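Local coordinates for protein 3-deoxy-manno-octulosonate cytidylyltransferase (Escherichia coli, PDB 1H7E) that catalyses the transfer of a cytidylyl group from CTP to the eight-carbon sugar KDO, giving CMP-KDO and diphosphate for lipopolysaccharide biosynthesis, at residues E45-T50 against K65-R70; L125-S130 against Y169-G174; L22-K27 against K232-M237. All blocks are in the same frame, centred on the assembly; numbering follows the deposited sequence.

Interaction 1 of 3, residues E45-T50 against K65-R70; sequences EVWVAT and KAIMTR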
ATOM      1  N   GLU A  45      22.015   1.645  25.616  1.00 23.32           N
ATOM      2  CA  GLU A  45      21.720   0.502  26.482  1.00 21.17           C
ATOM      3  C   GLU A  45      20.965  -0.562  25.716  1.00 21.12           C
ATOM      4  O   GLU A  45      20.278  -0.268  24.742  1.00 20.70           O
ATOM      5  CB  GLU A  45      20.820   0.923  27.656  1.00 26.82           C
ATOM      6  CG  GLU A  45      21.320   2.060  28.543  1.00 32.59           C
ATOM      7  CD  GLU A  45      20.203   2.695  29.367  1.00 35.12           C
ATOM      8  OE1 GLU A  45      19.266   1.974  29.773  1.00 36.28           O
ATOM      9  OE2 GLU A  45      20.257   3.924  29.605  1.00 39.33           O
ATOM     10  N   VAL A  46      21.036  -1.785  26.213  1.00 16.54           N
ATOM     11  CA  VAL A  46      20.342  -2.903  25.620  1.00 16.62           C
ATOM     12  C   VAL A  46      19.560  -3.580  26.736  1.00 19.54           C
ATOM     13  O   VAL A  46      20.115  -3.920  27.785  1.00 22.36           O
ATOM     14  CB  VAL A  46      21.313  -3.908  24.952  1.00 17.64           C
ATOM     15  CG1 VAL A  46      20.532  -5.086  24.377  1.00 19.57           C
ATOM     16  CG2 VAL A  46      22.094  -3.220  23.838  1.00 16.41           C
ATOM     17  N   TRP A  47      18.261  -3.748  26.507  1.00 16.91           N
ATOM     18  CA  TRP A  47      17.352  -4.366  27.476  1.00 15.58           C
ATOM     19  C   TRP A  47      16.559  -5.544  26.937  1.00 18.05           C
ATOM     20  O   TRP A  47      16.140  -5.531  25.789  1.00 17.53           O
ATOM     21  CB  TRP A  47      16.310  -3.343  27.911  1.00 18.19           C
ATOM     22  CG  TRP A  47      16.845  -2.231  28.713  1.00 22.02           C
ATOM     23  CD1 TRP A  47      17.435  -1.079  28.254  1.00 21.72           C
ATOM     24  CD2 TRP A  47      16.797  -2.122  30.136  1.00 22.15           C
ATOM     25  NE1 TRP A  47      17.746  -0.258  29.314  1.00 21.73           N
ATOM     26  CE2 TRP A  47      17.365  -0.877  30.479  1.00 24.54           C
ATOM     27  CE3 TRP A  47      16.317  -2.961  31.154  1.00 24.26           C
ATOM     28  CZ2 TRP A  47      17.471  -0.444  31.807  1.00 24.25           C
ATOM     29  CZ3 TRP A  47      16.421  -2.534  32.467  1.00 25.41           C
ATOM     30  CH2 TRP A  47      16.993  -1.286  32.779  1.00 24.65           C
ATOM     31  N   VAL A  48      16.267  -6.509  27.802  1.00 16.17           N
ATOM     32  CA  VAL A  48      15.441  -7.660  27.449  1.00 17.18           C
ATOM     33  C   VAL A  48      14.130  -7.431  28.206  1.00 21.85           C
ATOM     34  O   VAL A  48      14.139  -7.218  29.427  1.00 20.52           O
ATOM     35  CB  VAL A  48      16.060  -9.001  27.901  1.00 15.57           C
ATOM     36  CG1 VAL A  48      15.090 -10.138  27.655  1.00 18.21           C
ATOM     37  CG2 VAL A  48      17.362  -9.263  27.169  1.00 17.21           C
ATOM     38  N   ALA A  49      13.020  -7.391  27.472  1.00 17.85           N
ATOM     39  CA  ALA A  49      11.702  -7.163  28.053  1.00 20.75           C
ATOM     40  C   ALA A  49      11.020  -8.519  28.124  1.00 24.00           C
ATOM     41  O   ALA A  49      10.829  -9.182  27.101  1.00 25.14           O
ATOM     42  CB  ALA A  49      10.900  -6.194  27.187  1.00 17.75           C
ATOM     43  N   THR A  50      10.684  -8.956  29.333  1.00 24.94           N
ATOM     44  CA  THR A  50      10.070 -10.257  29.487  1.00 25.36           C
ATOM     45  C   THR A  50       8.933 -10.253  30.478  1.00 29.00           C
ATOM     46  O   THR A  50       8.752  -9.294  31.229  1.00 29.25           O
ATOM     47  CB  THR A  50      11.116 -11.306  29.911  1.00 26.55           C
ATOM     48  OG1 THR A  50      10.524 -12.608  29.903  1.00 29.96           O
ATOM     49  CG2 THR A  50      11.639 -11.021  31.294  1.00 23.71           C
ATOM     50  N   LYS A  65      20.673  -6.688  31.094  1.00 24.53           N
ATOM     51  CA  LYS A  65      19.581  -5.970  31.754  1.00 22.41           C
ATOM     52  C   LYS A  65      18.224  -6.509  31.311  1.00 24.68           C
ATOM     53  O   LYS A  65      17.957  -6.655  30.114  1.00 22.32           O
ATOM     54  CB  LYS A  65      19.654  -4.481  31.443  1.00 24.49           C
ATOM     55  CG  LYS A  65      20.986  -3.836  31.763  1.00 30.28           C
ATOM     56  CD  LYS A  65      20.964  -2.368  31.372  1.00 34.57           C
ATOM     57  CE  LYS A  65      22.268  -1.686  31.717  1.00 41.14           C
ATOM     58  NZ  LYS A  65      22.141  -0.209  31.556  1.00 47.70           N
ATOM     59  N   ALA A  66      17.387  -6.850  32.286  1.00 23.79           N
ATOM     60  CA  ALA A  66      16.045  -7.359  32.025  1.00 24.10           C
ATOM     61  C   ALA A  66      15.040  -6.455  32.741  1.00 27.32           C
ATOM     62  O   ALA A  66      15.371  -5.809  33.741  1.00 26.74           O
ATOM     63  CB  ALA A  66      15.909  -8.805  32.524  1.00 23.70           C
ATOM     64  N   ILE A  67      13.840  -6.347  32.182  1.00 26.88           N
ATOM     65  CA  ILE A  67      12.782  -5.548  32.781  1.00 24.49           C
ATOM     66  C   ILE A  67      11.517  -6.375  32.642  1.00 27.11           C
ATOM     67  O   ILE A  67      11.231  -6.911  31.568  1.00 27.46           O
ATOM     68  CB  ILE A  67      12.641  -4.157  32.111  1.00 23.07           C
ATOM     69  CG1 ILE A  67      11.444  -3.403  32.698  1.00 23.09           C
ATOM     70  CG2 ILE A  67      12.531  -4.297  30.595  1.00 22.15           C
ATOM     71  CD1 ILE A  67      11.425  -1.953  32.361  1.00 25.91           C
ATOM     72  N   MET A  68      10.847  -6.603  33.769  1.00 26.28           N
ATOM     73  CA  MET A  68       9.620  -7.373  33.783  1.00 28.31           C
ATOM     74  C   MET A  68       8.488  -6.495  33.279  1.00 28.40           C
ATOM     75  O   MET A  68       8.393  -5.308  33.614  1.00 27.31           O
ATOM     76  CB  MET A  68       9.313  -7.873  35.191  1.00 32.60           C
ATOM     77  CG  MET A  68      10.168  -9.042  35.639  1.00 37.00           C
ATOM     78  SD  MET A  68       9.710 -10.601  34.857  1.00 46.79           S
ATOM     79  CE  MET A  68       8.136 -10.978  35.664  1.00 46.55           C
ATOM     80  N   THR A  69       7.641  -7.092  32.454  1.00 28.21           N
ATOM     81  CA  THR A  69       6.516  -6.383  31.864  1.00 29.16           C
ATOM     82  C   THR A  69       5.272  -7.222  32.107  1.00 30.05           C
ATOM     83  O   THR A  69       5.374  -8.339  32.594  1.00 28.09           O
ATOM     84  CB  THR A  69       6.739  -6.172  30.331  1.00 30.61           C
ATOM     85  OG1 THR A  69       6.971  -7.437  29.696  1.00 29.89           O
ATOM     86  CG2 THR A  69       7.947  -5.272  30.073  1.00 26.99           C
ATOM     87  N   ARG A  70       4.098  -6.674  31.821  1.00 34.71           N
ATOM     88  CA  ARG A  70       2.862  -7.424  32.012  1.00 41.06           C
ATOM     89  C   ARG A  70       2.746  -8.589  31.026  1.00 46.04           C
ATOM     90  O   ARG A  70       3.307  -8.546  29.927  1.00 45.67           O
ATOM     91  CB  ARG A  70       1.651  -6.503  31.879  1.00 39.67           C
ATOM     92  CG  ARG A  70       1.581  -5.469  32.982  1.00 45.49           C
ATOM     93  CD  ARG A  70       0.234  -4.787  33.011  1.00 50.52           C
ATOM     94  NE  ARG A  70      -0.016  -4.046  31.782  1.00 58.14           N
ATOM     95  CZ  ARG A  70       0.396  -2.800  31.561  1.00 63.21           C
ATOM     96  NH1 ARG A  70       1.085  -2.142  32.490  1.00 66.23           N
ATOM     97  NH2 ARG A  70       0.112  -2.203  30.410  1.00 66.09           N
TER
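Lys65 lies across one face of the Trp47 indole: its CB sits 3.9 Å from the centroid of the six-membered ring of Trp47 and 20° off the ring normal, which makes the pair a CH-pi contact. Further out, the extended chain brings Lys65 CD over the CE2–CZ2 bond, and Lys65 NZ ends 4.0 Å from Glu45 OE1, opposite charges too far apart for a salt bridge. Glu45 is engaged otherwise. Its OE1 takes the indole N-H of Trp47 NE1 at 2.7 Å, on the anti side of the carboxylate and in the ring plane, which fixes the rotation of the indole, while OE2 forms a salt bridge with Lys2.

Beneath these side chains the backbones pair as parallel strands of a beta-alpha-beta unit, strand 45-50, helix 53-61 and strand 65-68, at the edge of the main sheet. Val48 donates to Lys65 O and accepts at Val48 O from Ile67 N at 2.9 Å; Thr50 N reaches Ile67 O at 3.1 Å with a nearly straight 170° N-H...O angle. Thr50 O receives Thr69 N at 2.8 Å and, weakly, Thr69 OG1, which chi1 of 56° swings back over the carbonyl. On the Val48–Ala66 side both residues touch Val59 of the crossover helix; on the other, Ala49 CB meets Ile67 CG2 at 4.2 Å and packs on Val83 of helix 76-86. Thr50 OG1 is held by Ala9 O and Asp52 N.

Interaction 2 of 3, residues L125-S130 against Y169-G174; sequences LCHAIS and YLKHVG
Strands 122-129 and 169-179 are antiparallel neighbours in the central mixed sheet of this GT-A-like cytidylyltransferase, and His127–Lys171 is one of their hydrogen-bonded pairs. His127 O receives Lys171 N at 2.8 Å and His127 N returns a bond to Lys171 O at 3.0 Å. With chi1 of 69°, His127 CG sits between its backbone N and carbonyl carbon, which lays the ring alongside the Lys171 chain. Lys171 CB lies over one imidazole face, near its rim, and Lys171 CD comes 3.7 Å from His127 NE2. His127 ND1 donates to Ala128 O at 3.1 Å, in the ring plane, and NE2 is joined through a water, also in that plane, to Lys171 NZ. Val173 CG2 touches His127 CD2 at 3.6 Å. Replacing His127 by an alanine would probably cost Ala128 O its imidazole donor and the bridging water its ring partner, and open a gap beside Val173 CG2. Leu125 O accepts from Val173 N (2.8 Å), 44° above the carbonyl plane, and from His172 ND1 (3.2 Å), nearly along C=O but more bent; the ring's NE2 bonds Tyr176 OH. A carbonyl can only accept, so His172 ND1 probably carries a proton and the buried oxygen probably keeps both partners.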
ATOM      1  N   LEU A 125      13.062  -2.762   8.174  1.00  8.81           N
ATOM      2  CA  LEU A 125      13.923  -3.345   7.146  1.00 11.86           C
ATOM      3  C   LEU A 125      13.224  -4.288   6.170  1.00 10.45           C
ATOM      4  O   LEU A 125      12.152  -4.813   6.453  1.00 10.48           O
ATOM      5  CB  LEU A 125      15.070  -4.118   7.822  1.00 12.55           C
ATOM      6  CG  LEU A 125      16.013  -3.331   8.747  1.00 14.36           C
ATOM      7  CD1 LEU A 125      16.969  -4.305   9.412  1.00 14.82           C
ATOM      8  CD2 LEU A 125      16.759  -2.247   7.967  1.00 13.30           C
ATOM      9  N   CYS A 126      13.878  -4.513   5.030  1.00 11.30           N
ATOM     10  CA  CYS A 126      13.370  -5.425   4.013  1.00 10.23           C
ATOM     11  C   CYS A 126      14.551  -5.927   3.161  1.00 11.64           C
ATOM     12  O   CYS A 126      15.649  -5.354   3.196  1.00 10.98           O
ATOM     13  CB  CYS A 126      12.333  -4.716   3.125  1.00  6.09           C
ATOM     14  SG  CYS A 126      12.993  -3.447   2.072  1.00 13.58           S
ATOM     15  N   HIS A 127      14.358  -7.053   2.480  1.00 12.15           N
ATOM     16  CA  HIS A 127      15.387  -7.574   1.565  1.00 12.42           C
ATOM     17  C   HIS A 127      14.685  -8.242   0.375  1.00 12.55           C
ATOM     18  O   HIS A 127      13.518  -8.635   0.479  1.00 10.78           O
ATOM     19  CB  HIS A 127      16.404  -8.514   2.247  1.00 10.36           C
ATOM     20  CG  HIS A 127      15.847  -9.836   2.691  1.00 14.10           C
ATOM     21  ND1 HIS A 127      15.593 -10.872   1.820  1.00 16.35           N
ATOM     22  CD2 HIS A 127      15.552 -10.309   3.925  1.00 14.31           C
ATOM     23  CE1 HIS A 127      15.162 -11.923   2.496  1.00 17.64           C
ATOM     24  NE2 HIS A 127      15.128 -11.608   3.778  1.00 17.39           N
ATOM     25  N   ALA A 128      15.362  -8.279  -0.770  1.00 11.85           N
ATOM     26  CA  ALA A 128      14.794  -8.879  -1.982  1.00  9.50           C
ATOM     27  C   ALA A 128      14.576 -10.380  -1.875  1.00 12.45           C
ATOM     28  O   ALA A 128      15.352 -11.087  -1.225  1.00 14.11           O
ATOM     29  CB  ALA A 128      15.683  -8.571  -3.184  1.00 12.67           C
ATOM     30  N   ILE A 129      13.457 -10.850  -2.426  1.00 11.16           N
ATOM     31  CA  ILE A 129      13.143 -12.270  -2.457  1.00 10.28           C
ATOM     32  C   ILE A 129      12.613 -12.601  -3.861  1.00 10.93           C
ATOM     33  O   ILE A 129      12.214 -11.711  -4.601  1.00 12.07           O
ATOM     34  CB  ILE A 129      12.098 -12.714  -1.386  1.00  8.98           C
ATOM     35  CG1 ILE A 129      10.848 -11.840  -1.454  1.00  8.08           C
ATOM     36  CG2 ILE A 129      12.711 -12.645   0.032  1.00 11.89           C
ATOM     37  CD1 ILE A 129       9.681 -12.390  -0.691  1.00 11.92           C
ATOM     38  N   SER A 130      12.657 -13.879  -4.212  1.00 14.99           N
ATOM     39  CA  SER A 130      12.172 -14.370  -5.501  1.00 12.94           C
ATOM     40  C   SER A 130      10.655 -14.448  -5.458  1.00 14.95           C
ATOM     41  O   SER A 130      10.058 -14.456  -4.372  1.00 14.58           O
ATOM     42  CB  SER A 130      12.720 -15.776  -5.730  1.00 15.06           C
ATOM     43  OG  SER A 130      12.113 -16.729  -4.856  1.00 13.71           O
ATOM     44  N   TYR A 169      10.083  -8.469  -5.713  1.00 10.81           N
ATOM     45  CA  TYR A 169       9.506  -8.636  -4.387  1.00 10.28           C
ATOM     46  C   TYR A 169      10.463  -8.306  -3.250  1.00 12.09           C
ATOM     47  O   TYR A 169      11.675  -8.531  -3.359  1.00  8.81           O
ATOM     48  CB  TYR A 169       8.989 -10.072  -4.217  1.00  8.55           C
ATOM     49  CG  TYR A 169       7.834 -10.364  -5.142  1.00 10.25           C
ATOM     50  CD1 TYR A 169       6.551  -9.948  -4.804  1.00  9.69           C
ATOM     51  CD2 TYR A 169       8.042 -10.938  -6.406  1.00 10.83           C
ATOM     52  CE1 TYR A 169       5.492 -10.077  -5.698  1.00 12.97           C
ATOM     53  CE2 TYR A 169       6.987 -11.072  -7.315  1.00 10.33           C
ATOM     54  CZ  TYR A 169       5.718 -10.637  -6.947  1.00 13.42           C
ATOM     55  OH  TYR A 169       4.654 -10.740  -7.807  1.00 14.29           O
ATOM     56  N   LEU A 170       9.895  -7.739  -2.183  1.00 10.69           N
ATOM     57  CA  LEU A 170      10.644  -7.382  -0.976  1.00  9.57           C
ATOM     58  C   LEU A 170       9.988  -8.031   0.217  1.00  9.45           C
ATOM     59  O   LEU A 170       8.783  -7.922   0.399  1.00 10.12           O
ATOM     60  CB  LEU A 170      10.650  -5.867  -0.746  1.00  7.20           C
ATOM     61  CG  LEU A 170      11.411  -5.004  -1.745  1.00 11.18           C
ATOM     62  CD1 LEU A 170      11.089  -3.524  -1.535  1.00 11.66           C
ATOM     63  CD2 LEU A 170      12.919  -5.277  -1.626  1.00 10.70           C
ATOM     64  N   LYS A 171      10.778  -8.751   0.998  1.00  8.27           N
ATOM     65  CA  LYS A 171      10.291  -9.366   2.210  1.00  9.56           C
ATOM     66  C   LYS A 171      10.546  -8.381   3.378  1.00 12.30           C
ATOM     67  O   LYS A 171      11.637  -7.801   3.506  1.00 10.60           O
ATOM     68  CB  LYS A 171      11.046 -10.655   2.492  1.00 11.95           C
ATOM     69  CG  LYS A 171      10.744 -11.245   3.859  1.00 16.61           C
ATOM     70  CD  LYS A 171      11.571 -12.496   4.099  1.00 24.22           C
ATOM     71  CE  LYS A 171      11.180 -13.146   5.406  1.00 30.86           C
ATOM     72  NZ  LYS A 171      11.705 -14.535   5.484  1.00 37.12           N
ATOM     73  N   HIS A 172       9.539  -8.222   4.233  1.00 10.72           N
ATOM     74  CA  HIS A 172       9.646  -7.352   5.393  1.00 10.92           C
ATOM     75  C   HIS A 172      10.393  -8.112   6.504  1.00 12.97           C
ATOM     76  O   HIS A 172      10.080  -9.277   6.784  1.00 10.98           O
ATOM     77  CB  HIS A 172       8.246  -6.958   5.859  1.00 11.28           C
ATOM     78  CG  HIS A 172       8.224  -6.210   7.157  1.00 14.10           C
ATOM     79  ND1 HIS A 172       9.088  -5.172   7.440  1.00 15.52           N
ATOM     80  CD2 HIS A 172       7.457  -6.372   8.260  1.00 11.82           C
ATOM     81  CE1 HIS A 172       8.855  -4.728   8.663  1.00 12.96           C
ATOM     82  NE2 HIS A 172       7.871  -5.439   9.181  1.00 16.87           N
ATOM     83  N   VAL A 173      11.418  -7.466   7.072  1.00 11.10           N
ATOM     84  CA  VAL A 173      12.225  -8.017   8.181  1.00 13.15           C
ATOM     85  C   VAL A 173      11.720  -7.279   9.427  1.00 14.45           C
ATOM     86  O   VAL A 173      11.887  -6.062   9.532  1.00 14.12           O
ATOM     87  CB  VAL A 173      13.752  -7.733   7.973  1.00 16.72           C
ATOM     88  CG1 VAL A 173      14.554  -8.214   9.197  1.00 17.25           C
ATOM     89  CG2 VAL A 173      14.253  -8.445   6.708  1.00 15.59           C
ATOM     90  N   GLY A 174      11.122  -8.033  10.350  1.00 15.43           N
ATOM     91  CA  GLY A 174      10.496  -7.505  11.558  1.00 18.83           C
ATOM     92  C   GLY A 174      11.253  -6.788  12.659  1.00 19.12           C
ATOM     93  O   GLY A 174      10.982  -7.025  13.837  1.00 19.45           O
TER
HETATM   94  O   HOH W   1      14.553 -13.631   5.567  1.00 40.01           O
HETATM   95  O   HOH W   2      11.991 -10.318  -6.898  1.00 15.72           O

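Interaction 3 of 3, residues L22-K27 against K232-M237; sequences LDIVGK and KVRALM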
ATOM      1  N   LEU A  22      16.809 -21.753  24.499  1.00 47.03           N
ATOM      2  CA  LEU A  22      17.354 -22.875  23.729  1.00 47.40           C
ATOM      3  C   LEU A  22      18.847 -22.697  23.528  1.00 45.77           C
ATOM      4  O   LEU A  22      19.319 -21.581  23.345  1.00 44.65           O
ATOM      5  CB  LEU A  22      16.688 -22.980  22.357  1.00 50.13           C
ATOM      6  CG  LEU A  22      15.295 -23.585  22.220  1.00 52.13           C
ATOM      7  CD1 LEU A  22      14.845 -23.382  20.783  1.00 55.16           C
ATOM      8  CD2 LEU A  22      15.300 -25.064  22.584  1.00 53.30           C
ATOM      9  N   ASP A  23      19.583 -23.803  23.511  1.00 46.53           N
ATOM     10  CA  ASP A  23      21.025 -23.738  23.338  1.00 46.27           C
ATOM     11  C   ASP A  23      21.501 -23.716  21.892  1.00 44.26           C
ATOM     12  O   ASP A  23      21.067 -24.497  21.060  1.00 45.78           O
ATOM     13  CB  ASP A  23      21.717 -24.891  24.074  1.00 50.28           C
ATOM     14  CG  ASP A  23      23.230 -24.718  24.128  1.00 53.34           C
ATOM     15  OD1 ASP A  23      23.927 -25.031  23.129  1.00 53.63           O
ATOM     16  OD2 ASP A  23      23.716 -24.245  25.179  1.00 57.60           O
ATOM     17  N   ILE A  24      22.417 -22.804  21.616  1.00 42.04           N
ATOM     18  CA  ILE A  24      23.024 -22.675  20.303  1.00 42.74           C
ATOM     19  C   ILE A  24      24.508 -22.489  20.639  1.00 42.74           C
ATOM     20  O   ILE A  24      24.890 -21.487  21.245  1.00 41.27           O
ATOM     21  CB  ILE A  24      22.480 -21.437  19.511  1.00 41.06           C
ATOM     22  CG1 ILE A  24      20.962 -21.538  19.317  1.00 38.61           C
ATOM     23  CG2 ILE A  24      23.189 -21.316  18.154  1.00 40.02           C
ATOM     24  CD1 ILE A  24      20.344 -20.305  18.677  1.00 37.93           C
ATOM     25  N   VAL A  25      25.325 -23.477  20.279  1.00 43.26           N
ATOM     26  CA  VAL A  25      26.769 -23.457  20.551  1.00 43.41           C
ATOM     27  C   VAL A  25      27.152 -23.062  21.991  1.00 42.00           C
ATOM     28  O   VAL A  25      28.012 -22.200  22.212  1.00 40.52           O
ATOM     29  CB  VAL A  25      27.606 -22.628  19.483  1.00 46.58           C
ATOM     30  CG1 VAL A  25      27.509 -23.270  18.109  1.00 47.05           C
ATOM     31  CG2 VAL A  25      27.168 -21.161  19.412  1.00 48.92           C
ATOM     32  N   GLY A  26      26.472 -23.675  22.962  1.00 38.63           N
ATOM     33  CA  GLY A  26      26.775 -23.417  24.361  1.00 38.62           C
ATOM     34  C   GLY A  26      26.191 -22.192  25.062  1.00 39.80           C
ATOM     35  O   GLY A  26      26.528 -21.969  26.229  1.00 40.56           O
ATOM     36  N   LYS A  27      25.353 -21.398  24.380  1.00 37.16           N
ATOM     37  CA  LYS A  27      24.720 -20.198  24.966  1.00 33.69           C
ATOM     38  C   LYS A  27      23.222 -20.194  24.691  1.00 32.46           C
ATOM     39  O   LYS A  27      22.783 -20.700  23.664  1.00 33.89           O
ATOM     40  CB  LYS A  27      25.281 -18.915  24.342  1.00 29.87           C
ATOM     41  CG  LYS A  27      26.704 -18.607  24.665  1.00 28.44           C
ATOM     42  CD  LYS A  27      27.155 -17.462  23.812  1.00 26.46           C
ATOM     43  CE  LYS A  27      28.605 -17.170  24.077  1.00 29.36           C
ATOM     44  NZ  LYS A  27      29.148 -16.127  23.161  1.00 29.82           N
ATOM     45  N   LYS A 232      19.904 -25.728  11.203  1.00 73.80           N
ATOM     46  CA  LYS A 232      20.551 -24.935  10.156  1.00 70.35           C
ATOM     47  C   LYS A 232      21.276 -23.757  10.823  1.00 65.09           C
ATOM     48  O   LYS A 232      22.387 -23.389  10.429  1.00 63.46           O
ATOM     49  CB  LYS A 232      19.520 -24.438   9.123  1.00 73.05           C
ATOM     50  CG  LYS A 232      20.125 -23.608   7.981  1.00 78.03           C
ATOM     51  CD  LYS A 232      19.304 -23.670   6.690  1.00 82.14           C
ATOM     52  CE  LYS A 232      18.338 -22.499   6.549  1.00 85.80           C
ATOM     53  NZ  LYS A 232      17.274 -22.487   7.590  1.00 87.60           N
ATOM     54  N   VAL A 233      20.648 -23.191  11.853  1.00 58.84           N
ATOM     55  CA  VAL A 233      21.238 -22.089  12.598  1.00 53.92           C
ATOM     56  C   VAL A 233      22.411 -22.601  13.448  1.00 50.58           C
ATOM     57  O   VAL A 233      23.459 -21.953  13.501  1.00 48.47           O
ATOM     58  CB  VAL A 233      20.186 -21.362  13.471  1.00 53.79           C
ATOM     59  CG1 VAL A 233      20.862 -20.373  14.419  1.00 53.00           C
ATOM     60  CG2 VAL A 233      19.211 -20.617  12.571  1.00 52.76           C
ATOM     61  N   ARG A 234      22.254 -23.774  14.069  1.00 48.35           N
ATOM     62  CA  ARG A 234      23.327 -24.363  14.884  1.00 48.01           C
ATOM     63  C   ARG A 234      24.563 -24.613  14.031  1.00 48.50           C
ATOM     64  O   ARG A 234      25.685 -24.273  14.432  1.00 47.55           O
ATOM     65  CB  ARG A 234      22.889 -25.672  15.547  1.00 48.16           C
ATOM     66  CG  ARG A 234      22.107 -25.475  16.834  1.00 50.92           C
ATOM     67  CD  ARG A 234      21.913 -26.780  17.570  1.00 54.62           C
ATOM     68  NE  ARG A 234      21.276 -26.562  18.863  1.00 59.38           N
ATOM     69  CZ  ARG A 234      20.030 -26.928  19.156  1.00 63.53           C
ATOM     70  NH1 ARG A 234      19.286 -27.535  18.242  1.00 66.74           N
ATOM     71  NH2 ARG A 234      19.524 -26.683  20.363  1.00 65.33           N
ATOM     72  N   ALA A 235      24.347 -25.183  12.845  1.00 47.21           N
ATOM     73  CA  ALA A 235      25.434 -25.469  11.908  1.00 47.22           C
ATOM     74  C   ALA A 235      26.055 -24.173  11.365  1.00 46.78           C
ATOM     75  O   ALA A 235      27.287 -24.042  11.290  1.00 44.49           O
ATOM     76  CB  ALA A 235      24.918 -26.338  10.754  1.00 46.98           C
ATOM     77  N   LEU A 236      25.189 -23.217  11.024  1.00 46.69           N
ATOM     78  CA  LEU A 236      25.585 -21.918  10.473  1.00 48.88           C
ATOM     79  C   LEU A 236      26.342 -21.039  11.474  1.00 49.81           C
ATOM     80  O   LEU A 236      27.296 -20.341  11.105  1.00 47.84           O
ATOM     81  CB  LEU A 236      24.338 -21.188   9.954  1.00 50.71           C
ATOM     82  CG  LEU A 236      24.219 -20.794   8.472  1.00 52.44           C
ATOM     83  CD1 LEU A 236      25.053 -21.706   7.566  1.00 53.95           C
ATOM     84  CD2 LEU A 236      22.749 -20.815   8.073  1.00 50.19           C
ATOM     85  N   MET A 237      25.912 -21.084  12.736  1.00 51.67           N
ATOM     86  CA  MET A 237      26.540 -20.307  13.806  1.00 55.25           C
ATOM     87  C   MET A 237      27.894 -20.912  14.175  1.00 56.06           C
ATOM     88  O   MET A 237      28.815 -20.179  14.541  1.00 56.28           O
ATOM     89  CB  MET A 237      25.641 -20.267  15.046  1.00 57.91           C
ATOM     90  CG  MET A 237      25.888 -19.077  15.969  1.00 61.24           C
ATOM     91  SD  MET A 237      24.731 -17.727  15.653  1.00 64.98           S
ATOM     92  CE  MET A 237      23.342 -18.271  16.594  1.00 61.78           C
TER
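Arg234 reaches from helix 227-243 to the beta hairpin formed by strands 23-24 and 27-28, whose type I' turn runs from Ile24 to Lys27. The contact thus packs the C-terminal helix against a tight turn near the start of the chain, and its polar part is carried by one long side chain. From CB, Arg234 sets CG anti to its carbonyl carbon (chi1 -83°), and the chain is then extended as far as NE. Arg234 CG comes no nearer than 4.5 Å to Ile24 CG2, at the limit of contact. Beyond it the guanidinium arrives at a backbone oxygen: NE lies 3.0 Å from Asp23 O in a weak bond, while NH2 donates to the same Asp23 O at 2.8 Å. The stronger bond comes in the carbonyl plane, yet that oxygen stands 26° out of the guanidinium plane, and the N-H...O angle is a bent 133°, as expected when one acceptor is shared by two N-H groups of the same edge. The other terminal nitrogen, NH1, turns to Glu231 on its own helix in a long, weak ion pair.

The carboxylate of Asp23 is used inside the turn instead. Its OD1 accepts from Gly26 N at 2.9 Å on the syn side, an Asx motif that reinforces the hairpin alongside the backbone pair between Ile24 and Lys27.

On the apolar side, the side chains of Ile24 and Met237 cross at about a right angle, Val25 CG2 rests on Met237 CG at 4.2 Å, and Pro100 touches both Val233 and Met237. The bends of the Met237 chain at chi2 and chi3 bring its methyl up to the hairpin, where Met237 CE presses on Ile24 CG2 at 3.4 Å, tighter than ordinary carbon contact.

How the interactions relate
Interactions 1 and 2 belong to the same mixed sheet but lie on opposite sides of the chain's centre, their centres about 28 Å apart. Interaction 1 joins parallel strands through a helical crossover and includes the outermost strand 65-68, so exposed lysine and methionine border its buried residues. Interaction 2 pairs antiparallel strands inside the sheet, is more buried, and adds histidine and water bonds to the backbone pairing. Interaction 3 lies off that sheet, its centre about 20 Å from the chain's centre, and is partly buried: Asp23 exposed, Ile24, Val233 and Met237 buried. Its cross-contact bonds come from an arginine side chain, and it buries less, 300 Å² against 538 and 568 Å². No two touch.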